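Local coordinates for lumazine protein (Photobacterium kishitanii, PDB 3A35), which serves as a riboflavin-synthase-like antenna protein that probably shifts the bioluminescence of bacterial luciferase to shorter wavelength and here carries riboflavin, at residues D31-V36 with V52-D57; G104-D109 with V178-L183; V120-P125 with D153-N158. All blocks are in the same frame, centred on the assembly; numbering follows the deposited sequence.

Interaction 1. Residues D31-V36 with V52-D57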
ATOM      1  N   ASP A  31     -14.060   8.493  -9.477  1.00 17.32           N
ATOM      2  CA  ASP A  31     -13.956   9.491  -8.388  1.00 19.40           C
ATOM      3  C   ASP A  31     -12.543   9.853  -8.042  1.00 20.19           C
ATOM      4  O   ASP A  31     -12.191  10.969  -7.749  1.00 22.31           O
ATOM      5  CB  ASP A  31     -14.782   9.068  -7.133  1.00 21.19           C
ATOM      6  CG  ASP A  31     -14.229   7.798  -6.363  1.00 33.07           C
ATOM      7  OD1 ASP A  31     -13.641   6.803  -7.000  1.00 35.35           O
ATOM      8  OD2 ASP A  31     -14.444   7.767  -5.088  1.00 40.95           O
ATOM      9  N   ILE A  32     -11.656   8.885  -8.054  1.00 16.03           N
ATOM     10  CA  ILE A  32     -10.277   9.223  -7.765  1.00 15.28           C
ATOM     11  C   ILE A  32      -9.670   9.825  -9.000  1.00 13.87           C
ATOM     12  O   ILE A  32      -8.871  10.741  -8.873  1.00 14.31           O
ATOM     13  CB  ILE A  32      -9.463   7.938  -7.341  1.00 15.42           C
ATOM     14  CG1 ILE A  32     -10.230   7.316  -6.121  1.00 18.46           C
ATOM     15  CG2 ILE A  32      -7.998   8.326  -6.904  1.00 14.87           C
ATOM     16  CD1 ILE A  32      -9.658   6.038  -5.556  1.00 20.94           C
ATOM     17  N   LEU A  33      -9.895   9.273 -10.183  1.00 14.32           N
ATOM     18  CA  LEU A  33      -9.308   9.822 -11.430  1.00 14.49           C
ATOM     19  C   LEU A  33      -9.516  11.361 -11.530  1.00 14.60           C
ATOM     20  O   LEU A  33      -8.611  12.089 -11.912  1.00 16.19           O
ATOM     21  CB  LEU A  33     -10.033   9.146 -12.622  1.00 14.49           C
ATOM     22  CG  LEU A  33      -9.621   9.722 -13.927  1.00 14.31           C
ATOM     23  CD1 LEU A  33      -8.157   9.360 -14.222  1.00 15.35           C
ATOM     24  CD2 LEU A  33     -10.520   9.195 -15.101  1.00 15.03           C
ATOM     25  N   GLU A  34     -10.712  11.821 -11.313  0.50 14.31           N
ATOM     26  CA  GLU A  34     -10.948  13.269 -11.539  0.50 12.96           C
ATOM     27  C   GLU A  34     -10.328  14.124 -10.384  0.50 12.83           C
ATOM     28  O   GLU A  34     -10.118  15.361 -10.622  0.50 12.01           O
ATOM     29  CB  GLU A  34     -12.461  13.511 -11.714  0.50 12.91           C
ATOM     30  CG  GLU A  34     -13.077  12.648 -12.814  0.50 16.61           C
ATOM     31  CD  GLU A  34     -13.128  13.416 -14.080  0.50 20.69           C
ATOM     32  OE1 GLU A  34     -12.465  13.015 -15.045  0.50 22.72           O
ATOM     33  OE2 GLU A  34     -13.959  14.350 -14.101  0.50 16.11           O
ATOM     34  N   SER A  35      -9.960  13.507  -9.218  0.50 10.30           N
ATOM     35  CA  SER A  35      -9.260  14.224  -8.181  0.50 11.85           C
ATOM     36  C   SER A  35      -7.732  14.302  -8.364  0.50 11.49           C
ATOM     37  O   SER A  35      -7.101  14.855  -7.441  0.50 12.35           O
ATOM     38  CB  SER A  35      -9.566  13.592  -6.817  0.50 11.71           C
ATOM     39  OG  SER A  35      -8.836  12.395  -6.692  0.50 11.96           O
ATOM     40  N   VAL A  36      -7.172  13.780  -9.490  1.00 13.05           N
ATOM     41  CA  VAL A  36      -5.709  13.850  -9.637  1.00 13.02           C
ATOM     42  C   VAL A  36      -5.342  14.505 -10.969  1.00 14.63           C
ATOM     43  O   VAL A  36      -6.210  14.654 -11.918  1.00 15.97           O
ATOM     44  CB  VAL A  36      -5.027  12.436  -9.491  1.00 12.42           C
ATOM     45  CG1 VAL A  36      -5.339  11.855  -8.143  1.00 12.83           C
ATOM     46  CG2 VAL A  36      -5.374  11.502 -10.620  1.00 15.08           C
ATOM     47  N   VAL A  52       2.775  11.094 -13.679  1.00 12.54           N
ATOM     48  CA  VAL A  52       3.563  11.606 -14.818  1.00 13.67           C
ATOM     49  C   VAL A  52       2.620  11.928 -15.988  1.00 14.87           C
ATOM     50  O   VAL A  52       3.000  12.800 -16.771  1.00 15.83           O
ATOM     51  CB  VAL A  52       4.517  10.468 -15.248  1.00 17.91           C
ATOM     52  CG1 VAL A  52       4.897  10.579 -16.760  1.00 23.74           C
ATOM     53  CG2 VAL A  52       5.673  10.382 -14.234  1.00 21.58           C
ATOM     54  N   ARG A  53       1.490  11.258 -16.166  1.00 12.96           N
ATOM     55  CA  ARG A  53       0.695  11.458 -17.395  1.00 13.56           C
ATOM     56  C   ARG A  53      -0.674  10.907 -17.039  1.00 13.66           C
ATOM     57  O   ARG A  53      -0.746   9.927 -16.253  1.00 12.92           O
ATOM     58  CB  ARG A  53       1.307  10.761 -18.588  1.00 16.62           C
ATOM     59  CG  ARG A  53       0.421  10.554 -19.749  1.00 20.73           C
ATOM     60  CD  ARG A  53       1.076   9.688 -20.704  1.00 24.70           C
ATOM     61  NE  ARG A  53       0.123   9.512 -21.756  1.00 30.39           N
ATOM     62  CZ  ARG A  53      -0.048   8.407 -22.464  1.00 28.76           C
ATOM     63  NH1 ARG A  53       0.701   7.313 -22.265  1.00 28.24           N
ATOM     64  NH2 ARG A  53      -0.950   8.498 -23.467  1.00 28.06           N
ATOM     65  N   ILE A  54      -1.730  11.412 -17.586  1.00 12.70           N
ATOM     66  CA  ILE A  54      -3.065  10.812 -17.540  1.00 14.08           C
ATOM     67  C   ILE A  54      -3.665  10.731 -18.921  1.00 15.81           C
ATOM     68  O   ILE A  54      -3.659  11.734 -19.677  1.00 15.91           O
ATOM     69  CB  ILE A  54      -3.933  11.552 -16.642  1.00 13.15           C
ATOM     70  CG1 ILE A  54      -3.373  11.619 -15.226  1.00 15.29           C
ATOM     71  CG2 ILE A  54      -5.308  10.904 -16.699  1.00 18.98           C
ATOM     72  CD1 ILE A  54      -4.223  12.607 -14.327  1.00 15.66           C
ATOM     73  N   SER A  55      -4.118   9.538 -19.253  1.00 15.51           N
ATOM     74  CA  SER A  55      -4.737   9.414 -20.603  1.00 16.43           C
ATOM     75  C   SER A  55      -6.056   8.661 -20.332  1.00 17.05           C
ATOM     76  O   SER A  55      -5.995   7.439 -19.974  1.00 16.48           O
ATOM     77  CB  SER A  55      -3.787   8.663 -21.453  1.00 16.86           C
ATOM     78  OG  SER A  55      -4.400   8.437 -22.763  1.00 27.43           O
ATOM     79  N   GLY A  56      -7.197   9.365 -20.509  1.00 16.88           N
ATOM     80  CA  GLY A  56      -8.435   8.700 -20.225  1.00 17.10           C
ATOM     81  C   GLY A  56      -8.469   8.325 -18.754  1.00 16.67           C
ATOM     82  O   GLY A  56      -8.252   9.229 -17.982  1.00 18.28           O
ATOM     83  N   ASP A  57      -8.719   7.058 -18.439  1.00 16.59           N
ATOM     84  CA  ASP A  57      -8.787   6.681 -17.022  1.00 14.56           C
ATOM     85  C   ASP A  57      -7.457   6.006 -16.584  1.00 14.53           C
ATOM     86  O   ASP A  57      -7.431   5.395 -15.542  1.00 14.26           O
ATOM     87  CB  ASP A  57      -9.967   5.761 -16.738  1.00 16.99           C
ATOM     88  CG  ASP A  57      -9.972   4.503 -17.538  1.00 18.38           C
ATOM     89  OD1 ASP A  57      -9.108   4.281 -18.349  1.00 20.38           O
ATOM     90  OD2 ASP A  57     -10.997   3.754 -17.296  1.00 23.75           O
TER

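Interaction 2. Residues G104-D109 with V178-L183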
ATOM      1  N   GLY A 104      10.190  -1.057   3.557  1.00 13.76           N
ATOM      2  CA  GLY A 104      10.728  -2.158   2.769  1.00 15.12           C
ATOM      3  C   GLY A 104       9.590  -3.151   2.545  1.00 12.50           C
ATOM      4  O   GLY A 104       8.411  -2.921   2.906  1.00 14.57           O
ATOM      5  N   VAL A 105       9.886  -4.246   1.863  1.00 13.83           N
ATOM      6  CA  VAL A 105       8.960  -5.287   1.566  1.00 14.09           C
ATOM      7  C   VAL A 105       8.933  -6.334   2.654  1.00 14.77           C
ATOM      8  O   VAL A 105       9.980  -6.754   3.187  1.00 17.02           O
ATOM      9  CB  VAL A 105       9.316  -5.882   0.238  1.00 15.34           C
ATOM     10  CG1 VAL A 105       8.414  -7.009  -0.114  1.00 17.43           C
ATOM     11  CG2 VAL A 105       9.189  -4.908  -0.878  1.00 16.55           C
ATOM     12  N   ALA A 106       7.767  -6.802   2.942  1.00 13.71           N
ATOM     13  CA  ALA A 106       7.577  -8.041   3.816  1.00 14.27           C
ATOM     14  C   ALA A 106       6.672  -9.030   3.169  1.00 14.85           C
ATOM     15  O   ALA A 106       6.132  -8.794   2.055  1.00 15.72           O
ATOM     16  CB  ALA A 106       7.102  -7.652   5.213  1.00 14.91           C
ATOM     17  N   THR A 107       6.376 -10.209   3.769  1.00 14.88           N
ATOM     18  CA  THR A 107       5.688 -11.251   3.029  1.00 15.06           C
ATOM     19  C   THR A 107       4.632 -11.844   3.923  1.00 15.05           C
ATOM     20  O   THR A 107       4.916 -12.165   5.104  1.00 17.12           O
ATOM     21  CB  THR A 107       6.709 -12.345   2.645  1.00 16.00           C
ATOM     22  OG1 THR A 107       7.679 -11.734   1.799  1.00 17.96           O
ATOM     23  CG2 THR A 107       6.076 -13.453   1.841  1.00 19.13           C
ATOM     24  N   VAL A 108       3.473 -12.053   3.412  1.00 14.70           N
ATOM     25  CA  VAL A 108       2.310 -12.639   4.160  1.00 15.19           C
ATOM     26  C   VAL A 108       2.713 -14.097   4.519  1.00 16.37           C
ATOM     27  O   VAL A 108       2.975 -14.928   3.643  1.00 18.77           O
ATOM     28  CB  VAL A 108       1.085 -12.588   3.351  1.00 15.58           C
ATOM     29  CG1 VAL A 108      -0.072 -13.343   4.005  1.00 18.81           C
ATOM     30  CG2 VAL A 108       0.689 -11.125   3.091  1.00 18.07           C
ATOM     31  N   ASP A 109       2.646 -14.394   5.817  1.00 17.40           N
ATOM     32  CA  ASP A 109       2.931 -15.759   6.328  1.00 19.76           C
ATOM     33  C   ASP A 109       1.619 -16.565   6.272  1.00 18.55           C
ATOM     34  O   ASP A 109       1.641 -17.820   6.098  1.00 23.26           O
ATOM     35  CB  ASP A 109       3.385 -15.683   7.782  1.00 19.55           C
ATOM     36  CG  ASP A 109       3.448 -17.090   8.475  1.00 26.53           C
ATOM     37  OD1 ASP A 109       4.472 -17.766   8.267  1.00 31.29           O
ATOM     38  OD2 ASP A 109       2.481 -17.535   9.156  1.00 31.80           O
ATOM     39  N   VAL A 178       4.232  -7.410   0.379  1.00 12.75           N
ATOM     40  CA  VAL A 178       3.508  -6.138   0.758  1.00 11.51           C
ATOM     41  C   VAL A 178       4.523  -5.063   1.067  1.00 12.93           C
ATOM     42  O   VAL A 178       5.637  -5.317   1.488  1.00 12.42           O
ATOM     43  CB  VAL A 178       2.597  -6.383   1.958  1.00 12.33           C
ATOM     44  CG1 VAL A 178       1.526  -7.385   1.719  1.00 15.13           C
ATOM     45  CG2 VAL A 178       3.399  -6.769   3.218  1.00 13.75           C
ATOM     46  N   ASN A 179       4.072  -3.820   0.853  1.00 10.71           N
ATOM     47  CA  ASN A 179       4.860  -2.616   1.265  1.00 10.09           C
ATOM     48  C   ASN A 179       4.560  -2.306   2.707  1.00 10.54           C
ATOM     49  O   ASN A 179       3.390  -2.129   3.086  1.00 12.33           O
ATOM     50  CB  ASN A 179       4.415  -1.388   0.452  1.00 11.02           C
ATOM     51  CG  ASN A 179       4.768  -1.508  -1.035  1.00 10.27           C
ATOM     52  OD1 ASN A 179       5.749  -2.217  -1.417  1.00 11.62           O
ATOM     53  ND2 ASN A 179       4.099  -0.750  -1.881  1.00 11.05           N
ATOM     54  N   VAL A 180       5.633  -2.209   3.516  1.00 12.19           N
ATOM     55  CA  VAL A 180       5.421  -1.846   4.979  1.00 11.89           C
ATOM     56  C   VAL A 180       5.943  -0.468   5.253  1.00 11.24           C
ATOM     57  O   VAL A 180       7.077  -0.085   4.800  1.00 13.22           O
ATOM     58  CB  VAL A 180       6.200  -2.919   5.820  1.00 12.31           C
ATOM     59  CG1 VAL A 180       6.109  -2.534   7.343  1.00 14.83           C
ATOM     60  CG2 VAL A 180       5.786  -4.325   5.513  1.00 14.41           C
ATOM     61  N   GLU A 181       5.095   0.297   5.959  1.00 11.88           N
ATOM     62  CA  GLU A 181       5.518   1.623   6.463  1.00 13.60           C
ATOM     63  C   GLU A 181       5.427   1.485   7.984  1.00 13.08           C
ATOM     64  O   GLU A 181       4.368   1.293   8.567  1.00 15.18           O
ATOM     65  CB  GLU A 181       4.694   2.823   5.997  1.00 12.06           C
ATOM     66  CG  GLU A 181       5.264   4.109   6.611  1.00 14.78           C
ATOM     67  CD  GLU A 181       4.707   5.296   6.106  1.00 16.09           C
ATOM     68  OE1 GLU A 181       3.970   5.407   5.137  1.00 13.07           O
ATOM     69  OE2 GLU A 181       4.964   6.334   6.809  1.00 16.97           O
ATOM     70  N   THR A 182       6.591   1.550   8.647  1.00 18.38           N
ATOM     71  CA  THR A 182       6.595   1.588  10.113  1.00 19.34           C
ATOM     72  C   THR A 182       6.485   3.061  10.558  1.00 21.60           C
ATOM     73  O   THR A 182       6.977   3.997   9.904  1.00 23.31           O
ATOM     74  CB  THR A 182       7.862   0.964  10.681  1.00 22.20           C
ATOM     75  OG1 THR A 182       8.968   1.709  10.170  1.00 24.31           O
ATOM     76  CG2 THR A 182       7.958  -0.516  10.216  1.00 21.94           C
ATOM     77  N   LEU A 183       5.933   3.206  11.782  1.00 24.63           N
ATOM     78  CA  LEU A 183       5.316   4.444  12.305  1.00 28.76           C
ATOM     79  C   LEU A 183       5.635   4.587  13.765  1.00 34.74           C
ATOM     80  O   LEU A 183       4.671   4.728  14.590  1.00 37.68           O
ATOM     81  CB  LEU A 183       3.791   4.351  12.227  1.00 29.85           C
ATOM     82  CG  LEU A 183       3.136   4.157  10.882  1.00 26.82           C
ATOM     83  CD1 LEU A 183       1.675   3.972  11.085  1.00 27.36           C
ATOM     84  CD2 LEU A 183       3.367   5.357   9.878  1.00 28.29           C
TER

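Interaction 3. Residues V120-P125 with D153-N158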
ATOM      1  N   VAL A 120      -4.320 -11.159   9.364  1.00 17.52           N
ATOM      2  CA  VAL A 120      -3.177 -11.195   8.444  1.00 15.77           C
ATOM      3  C   VAL A 120      -1.954 -11.274   9.294  1.00 16.52           C
ATOM      4  O   VAL A 120      -1.739 -10.426  10.182  1.00 18.65           O
ATOM      5  CB  VAL A 120      -3.208  -9.892   7.557  1.00 17.57           C
ATOM      6  CG1 VAL A 120      -1.933  -9.939   6.641  1.00 17.74           C
ATOM      7  CG2 VAL A 120      -4.541  -9.840   6.742  1.00 18.32           C
ATOM      8  N   TYR A 121      -1.068 -12.196   8.964  1.00 15.06           N
ATOM      9  CA  TYR A 121       0.220 -12.468   9.616  1.00 17.58           C
ATOM     10  C   TYR A 121       1.346 -12.239   8.645  1.00 17.18           C
ATOM     11  O   TYR A 121       1.372 -12.871   7.586  1.00 17.02           O
ATOM     12  CB  TYR A 121       0.276 -13.958  10.114  1.00 16.76           C
ATOM     13  CG  TYR A 121      -0.867 -14.257  11.082  1.00 20.35           C
ATOM     14  CD1 TYR A 121      -0.684 -14.116  12.446  1.00 22.73           C
ATOM     15  CD2 TYR A 121      -2.113 -14.628  10.622  1.00 21.14           C
ATOM     16  CE1 TYR A 121      -1.738 -14.367  13.366  1.00 24.09           C
ATOM     17  CE2 TYR A 121      -3.215 -14.825  11.505  1.00 21.61           C
ATOM     18  CZ  TYR A 121      -3.000 -14.724  12.865  1.00 22.30           C
ATOM     19  OH  TYR A 121      -4.129 -14.941  13.720  1.00 26.29           O
ATOM     20  N   ILE A 122       2.225 -11.328   9.000  1.00 16.93           N
ATOM     21  CA  ILE A 122       3.193 -10.845   8.048  1.00 18.37           C
ATOM     22  C   ILE A 122       4.573 -11.120   8.612  1.00 19.11           C
ATOM     23  O   ILE A 122       4.852 -10.683   9.708  1.00 18.34           O
ATOM     24  CB  ILE A 122       3.012  -9.307   7.798  1.00 17.66           C
ATOM     25  CG1 ILE A 122       1.568  -8.994   7.258  1.00 22.04           C
ATOM     26  CG2 ILE A 122       4.162  -8.833   6.859  1.00 18.86           C
ATOM     27  CD1 ILE A 122       1.304  -7.607   6.815  1.00 23.37           C
ATOM     28  N   LYS A 123       5.441 -11.800   7.884  1.00 18.73           N
ATOM     29  CA  LYS A 123       6.787 -12.074   8.354  1.00 20.07           C
ATOM     30  C   LYS A 123       7.721 -10.937   7.959  1.00 18.12           C
ATOM     31  O   LYS A 123       7.853 -10.625   6.731  1.00 18.95           O
ATOM     32  CB  LYS A 123       7.296 -13.431   7.816  1.00 19.49           C
ATOM     33  CG  LYS A 123       8.611 -13.824   8.393  1.00 23.18           C
ATOM     34  CD  LYS A 123       9.015 -15.276   7.930  1.00 26.51           C
ATOM     35  CE  LYS A 123       8.181 -16.291   8.692  1.00 31.57           C
ATOM     36  NZ  LYS A 123       8.636 -17.716   8.526  1.00 41.95           N
ATOM     37  N   ILE A 124       8.457 -10.377   8.912  1.00 19.04           N
ATOM     38  CA  ILE A 124       9.276  -9.195   8.721  1.00 19.34           C
ATOM     39  C   ILE A 124      10.695  -9.695   8.434  1.00 22.41           C
ATOM     40  O   ILE A 124      11.204 -10.508   9.249  1.00 23.75           O
ATOM     41  CB  ILE A 124       9.182  -8.257   9.932  1.00 20.87           C
ATOM     42  CG1 ILE A 124       7.705  -7.803  10.211  1.00 19.89           C
ATOM     43  CG2 ILE A 124      10.197  -7.089   9.774  1.00 24.18           C
ATOM     44  CD1 ILE A 124       6.851  -7.100   9.057  1.00 21.34           C
ATOM     45  N   PRO A 125      11.316  -9.395   7.288  1.00 23.80           N
ATOM     46  CA  PRO A 125      12.679  -9.933   7.093  1.00 25.63           C
ATOM     47  C   PRO A 125      13.658  -9.179   7.999  1.00 30.30           C
ATOM     48  O   PRO A 125      13.292  -8.124   8.547  1.00 29.78           O
ATOM     49  CB  PRO A 125      12.959  -9.692   5.618  1.00 26.41           C
ATOM     50  CG  PRO A 125      12.024  -8.572   5.250  1.00 22.07           C
ATOM     51  CD  PRO A 125      10.834  -8.633   6.109  1.00 21.00           C
ATOM     52  N   ASP A 153       9.273 -13.088  14.412  1.00 26.85           N
ATOM     53  CA  ASP A 153       9.388 -12.058  13.384  1.00 25.05           C
ATOM     54  C   ASP A 153       8.049 -11.836  12.660  1.00 24.50           C
ATOM     55  O   ASP A 153       8.093 -11.267  11.560  1.00 21.70           O
ATOM     56  CB  ASP A 153      10.496 -12.454  12.389  1.00 24.82           C
ATOM     57  CG  ASP A 153      10.375 -13.883  11.861  1.00 27.40           C
ATOM     58  OD1 ASP A 153       9.407 -14.634  12.171  1.00 29.36           O
ATOM     59  OD2 ASP A 153      11.242 -14.299  11.061  1.00 33.34           O
ATOM     60  N   ILE A 154       6.931 -12.273  13.244  1.00 22.26           N
ATOM     61  CA  ILE A 154       5.647 -12.224  12.605  1.00 20.65           C
ATOM     62  C   ILE A 154       4.741 -11.269  13.281  1.00 22.42           C
ATOM     63  O   ILE A 154       4.582 -11.280  14.512  1.00 22.42           O
ATOM     64  CB  ILE A 154       5.125 -13.615  12.299  1.00 23.88           C
ATOM     65  CG1 ILE A 154       3.821 -13.938  12.836  1.00 32.02           C
ATOM     66  CG2 ILE A 154       6.195 -14.617  11.765  1.00 26.56           C
ATOM     67  CD1 ILE A 154       2.998 -13.681  11.759  1.00 29.53           C
ATOM     68  N   ILE A 155       4.241 -10.325  12.499  1.00 19.74           N
ATOM     69  CA  ILE A 155       3.276  -9.351  13.044  1.00 18.96           C
ATOM     70  C   ILE A 155       1.853  -9.762  12.681  1.00 19.11           C
ATOM     71  O   ILE A 155       1.595 -10.154  11.526  1.00 21.39           O
ATOM     72  CB  ILE A 155       3.603  -7.885  12.598  1.00 22.50           C
ATOM     73  CG1 ILE A 155       3.507  -7.672  11.120  1.00 26.36           C
ATOM     74  CG2 ILE A 155       4.939  -7.467  13.127  1.00 23.72           C
ATOM     75  CD1 ILE A 155       3.273  -6.231  10.794  1.00 27.41           C
ATOM     76  N   PHE A 156       0.914  -9.745  13.611  1.00 17.41           N
ATOM     77  CA  PHE A 156      -0.439 -10.100  13.435  1.00 19.16           C
ATOM     78  C   PHE A 156      -1.274  -8.854  13.447  1.00 18.09           C
ATOM     79  O   PHE A 156      -1.292  -8.069  14.410  1.00 17.96           O
ATOM     80  CB  PHE A 156      -0.840 -11.119  14.508  1.00 18.49           C
ATOM     81  CG  PHE A 156      -2.258 -11.287  14.711  1.00 17.53           C
ATOM     82  CD1 PHE A 156      -3.187 -11.283  13.656  1.00 18.19           C
ATOM     83  CD2 PHE A 156      -2.740 -11.585  15.998  1.00 21.88           C
ATOM     84  CE1 PHE A 156      -4.565 -11.487  13.833  1.00 21.43           C
ATOM     85  CE2 PHE A 156      -4.088 -11.758  16.222  1.00 21.80           C
ATOM     86  CZ  PHE A 156      -5.038 -11.750  15.152  1.00 21.03           C
ATOM     87  N   ILE A 157      -1.972  -8.578  12.357  1.00 16.25           N
ATOM     88  CA  ILE A 157      -2.887  -7.495  12.236  1.00 16.13           C
ATOM     89  C   ILE A 157      -4.281  -8.013  12.020  1.00 17.55           C
ATOM     90  O   ILE A 157      -4.535  -8.861  11.199  1.00 18.33           O
ATOM     91  CB  ILE A 157      -2.536  -6.551  11.052  1.00 16.61           C
ATOM     92  CG1 ILE A 157      -1.109  -6.070  11.263  1.00 17.19           C
ATOM     93  CG2 ILE A 157      -3.468  -5.261  11.138  1.00 17.03           C
ATOM     94  CD1 ILE A 157      -0.391  -5.814  10.034  1.00 24.45           C
ATOM     95  N   ASN A 158      -5.230  -7.524  12.847  1.00 18.24           N
ATOM     96  CA  ASN A 158      -6.556  -8.096  12.822  1.00 18.59           C
ATOM     97  C   ASN A 158      -7.479  -6.994  12.284  1.00 20.52           C
ATOM     98  O   ASN A 158      -7.846  -6.018  12.996  1.00 22.22           O
ATOM     99  CB  ASN A 158      -6.907  -8.496  14.281  1.00 20.95           C
ATOM    100  CG  ASN A 158      -8.254  -9.059  14.383  1.00 23.59           C
ATOM    101  OD1 ASN A 158      -9.053  -8.984  13.509  1.00 23.11           O
ATOM    102  ND2 ASN A 158      -8.521  -9.678  15.558  1.00 32.70           N
TER
HETATM  103  O   HOH W   1      12.326 -12.938   9.126  1.00 30.15           O

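Interaction 1. Residues D31-V36 with V52-D57
L33 reaches from the short helix 30-34 with both methyl groups and sets them against the turn that follows strand 47-55. Its CD2 lies 3.6 Å from CA of D57, with the backbone O of G56 and CB of D57 close by, while CD1 also lies by O of G56 and in addition meets CG2 of I54 at 4.1 Å. Placing CG of L33 anti to the backbone N (chi1 174°) sends this fork away from the helix and over the bend at G56, which has a positive phi. A second apolar contact lies beside it: the side chains of V36 and I54 cross at about a right angle, CG2 of V36 lying 4.0 Å from CD1 of I54, and the same CD1 rests 3.7 Å from the carbonyl O of V36. Together these contacts, at the protein surface, lay the helix and its exit against the six-stranded antiparallel barrel of the N-terminal lumazine-binding domain, at the hairpin between strands 47-55 and 58-63. Beyond the two segments L33 also packs on F28 and V59, and V36 on V85.

Interaction 2. Residues G104-D109 with V178-L183
Segment 104-109, on strand 104-114, pairs antiparallel with segment 178-183, on strand 177-182, joining the first and last strands of the C-terminal lumazine-binding domain side by side in its antiparallel sheet. G104 and A106 form hydrogen-bonded pairs with V180 and V178, and V105 with N179 is the non-hydrogen-bonded pair between them. The ladder is uneven. N of V180 donates to O of G104 at 2.9 Å, and A106 and V178 exchange two further bonds, N of A106 to O of V178 (3.0 Å) and N of V178 to O of A106 (2.9 Å); the outer bond from N of G104 to O of V180 is weak at 3.5 Å. The segment axes make 120° between their directions, and the chains diverge after A106. CA of V105 adds a C-H...O contact to O of V178 at 3.3 Å.

A106, V178 and V180 share one face. CG2 of V180, anti to its own carbonyl carbon, comes within 3.6 Å of CB of A106. Farther along, V108 and V178 cross at about a right angle through CG2 and CG1. I138 and I140 of strand 137-140 and I122 of strand 117-123 pack against this apolar group. V105 and N179 occupy the other face, where N179 turns to the N-terminal half of the chain: OD1 accepts from N of T71 and ND2 donates to O of N45. On the same face, CG1 of V105 rests 3.6 Å from O of V178.

Interaction 3. Residues V120-P125 with D153-N158
Neighbouring antiparallel strands 117-123 and 154-160 of the C-terminal lumazine-binding sheet meet in a regular ladder, with Y121, K123, I154 and F156 on one face and V120, I122, I155 and I157 on the other. V120 with I157 and I122 with I155 are hydrogen-bonded pairs, each joined by two N-H...O bonds of 2.9 Å between N of one residue and O of the other. A fifth bond, N of I124 to O of D153 (2.8 Å), carries the ladder one step past strand 117-123.

Y121 and F156, a non-hydrogen-bonded pair, lie side by side and point the same way. Their rings form an offset stack with centroids 4.5 Å apart and planes 13° from parallel; the slide brings OH of Y121 over the rim of the F156 ring, 3.5 Å from CE1 of F156. O of V120 lies at the edge of the F156 ring, in its plane. On the other face, CG1 of I155, turned between its backbone N and carbonyl carbon (chi1 63°), comes 3.7 Å from CB of I122, and CD1 of I124 lies 4.0 Å from the same CG1. I138 covers I155 and I157, I140 covers I122 and I157, and I124 packs on A106 and I132. K123 lays its aliphatic chain across the D153 carboxylate without a salt bridge. One water donates to both O of I124 and OD2 of D153, the latter at 2.6 Å.

Overall arrangement
Interactions 2 and 3 share the C-terminal sheet, where strands 104-114 and 117-123 are neighbours. Their centres are about 9 Å apart, and N of D109 lies 2.7 Å from O of Y121, a probable hydrogen bond. Along the chain, interaction 3 is nested inside the loop closed by interaction 2. Interaction 1 belongs to the N-terminal barrel on the opposite side of the chain's centre, about 27 Å from interaction 2 and about 34 Å from interaction 3 between centres. Riboflavin is bound in the N-terminal half, about 6 Å from G104 at the nearest atoms and about 13 Å from the side chain of V36; the side chain of N179 is about 4 Å from those of C47 and I102.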